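Local coordinates for pilus assembly protein CpaE (Caulobacter crescentus, PDB 4N0P) that takes part in pilus assembly and, as a whole, probably binds and hydrolyses ATP, this piece being its receiver-like domain, at residues 113-116 / 117-121. Residues are numbered along the deposited sequence; the frame is centred on the assembly and turned at random.
Sequences ALYR and ELMRR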
# COMPACT_ATOMS: atom_id res chain seq x y z
N ALA A 113 7.16 -0.34 17.58
CA ALA A 113 8.55 -0.55 17.13
C ALA A 113 8.60 -0.78 15.60
O ALA A 113 9.41 -0.16 14.91
CB ALA A 113 9.19 -1.72 17.89
N LEU A 114 7.66 -1.59 15.09
CA LEU A 114 7.56 -1.84 13.65
C LEU A 114 7.19 -0.54 12.93
O LEU A 114 7.81 -0.20 11.93
CB LEU A 114 6.49 -2.93 13.38
CG LEU A 114 6.24 -3.25 11.89
CD1 LEU A 114 7.54 -3.72 11.18
CD2 LEU A 114 5.10 -4.25 11.74
N TYR A 115 6.15 0.15 13.41
CA TYR A 115 5.68 1.40 12.82
C TYR A 115 6.82 2.42 12.72
O TYR A 115 7.05 3.00 11.64
CB TYR A 115 4.53 1.97 13.66
CG TYR A 115 3.96 3.24 13.09
CD1 TYR A 115 3.19 3.23 11.92
CD2 TYR A 115 4.23 4.47 13.67
CE1 TYR A 115 2.66 4.40 11.40
CE2 TYR A 115 3.71 5.65 13.15
CZ TYR A 115 2.91 5.61 12.02
OH TYR A 115 2.42 6.79 11.51
N ARG A 116 7.56 2.62 13.81
CA ARG A 116 8.67 3.57 13.85
C ARG A 116 9.72 3.24 12.79
O ARG A 116 10.19 4.14 12.08
CB ARG A 116 9.31 3.56 15.26
CG ARG A 116 10.34 4.65 15.47
CD ARG A 116 11.07 4.43 16.79
NE ARG A 116 10.19 4.61 17.95
CZ ARG A 116 9.87 3.64 18.81
NH1 ARG A 116 10.34 2.42 18.65
NH2 ARG A 116 9.08 3.90 19.84
N GLU A 117 10.09 1.96 12.69
CA GLU A 117 11.10 1.48 11.76
C GLU A 117 10.64 1.72 10.31
O GLU A 117 11.43 2.21 9.50
CB GLU A 117 11.39 -0.01 12.01
CG GLU A 117 12.54 -0.59 11.20
CD GLU A 117 13.86 0.16 11.17
OE1 GLU A 117 14.23 0.80 12.18
OE2 GLU A 117 14.54 0.09 10.12
N LEU A 118 9.37 1.40 10.01
CA LEU A 118 8.81 1.62 8.66
C LEU A 118 8.87 3.10 8.29
O LEU A 118 9.29 3.43 7.18
CB LEU A 118 7.33 1.10 8.58
CG LEU A 118 7.13 -0.42 8.70
CD1 LEU A 118 5.65 -0.78 8.66
CD2 LEU A 118 7.93 -1.18 7.65
N MET A 119 8.48 3.99 9.22
CA MET A 119 8.47 5.44 8.96
C MET A 119 9.90 5.94 8.72
O MET A 119 10.11 6.72 7.80
CB MET A 119 7.81 6.20 10.12
CG MET A 119 6.32 5.97 10.25
SD MET A 119 5.28 6.22 8.75
CE MET A 119 5.06 4.53 8.21
N ARG A 120 10.88 5.43 9.49
CA ARG A 120 12.30 5.77 9.33
C ARG A 120 12.82 5.34 7.94
O ARG A 120 13.66 6.05 7.36
CB ARG A 120 13.13 5.10 10.43
CG ARG A 120 14.49 5.74 10.63
CD ARG A 120 15.33 4.97 11.64
NE ARG A 120 15.62 3.60 11.20
CZ ARG A 120 16.65 3.26 10.42
NH1 ARG A 120 17.50 4.19 10.00
NH2 ARG A 120 16.84 2.00 10.07
N ARG A 121 12.32 4.20 7.41
CA ARG A 121 12.71 3.69 6.10
C ARG A 121 12.05 4.44 4.93
O ARG A 121 12.38 4.18 3.77
CB ARG A 121 12.39 2.20 5.98
CG ARG A 121 13.17 1.39 6.97
CD ARG A 121 13.47 0.03 6.46
NE ARG A 121 14.23 -0.71 7.47
CZ ARG A 121 14.60 -1.97 7.35
NH1 ARG A 121 14.27 -2.67 6.27
NH2 ARG A 121 15.28 -2.56 8.32
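Four successive i to i+4 backbone hydrogen bonds, from Glu117 N to Ala113 O through Arg120 N to Arg116 O, join residues 113-116 to residues 117-120 as continuous alpha helix. Leu118 N to Leu114 O is the shortest, at 2.9 Å. This helix, 112-120, makes the crossover between the parallel strands 102-107 and 125-128 in a receiver-like alpha/beta fold of the response-regulator type.

On one flank Met119 lies over a face of the Tyr115 ring. Met119 CG makes a CH-pi contact 4.0 Å from the centroid of the Tyr115 ring, displaced toward the rim. Tyr115 CG is anti to the backbone N (chi1 -178°), which carries the ring along the helix to Met119. The Met119 chain bends at chi2 (-52°), and SD meets the Tyr115 ring obliquely, 4.6 Å from its centroid, as a Met-aromatic contact.

The buried flank carries Leu114 and Leu118, with Leu114 CG 4.1 Å from Leu118 CD1. Both also pack on Tyr126 of strand 125-128 and on helix 83-94.

Glu117 gathers two arginines, Arg120 and Arg121. Arg120 grips its carboxylate side-on, with NE on OE1 and NH2 on OE2. Arg121 also salt-bridges Asp91 of helix 83-94 through NH1. Glu117 OE2 takes Arg120 NH2 on its syn lone pair and Arg121 NE, at 2.8 Å, on its anti lone pair.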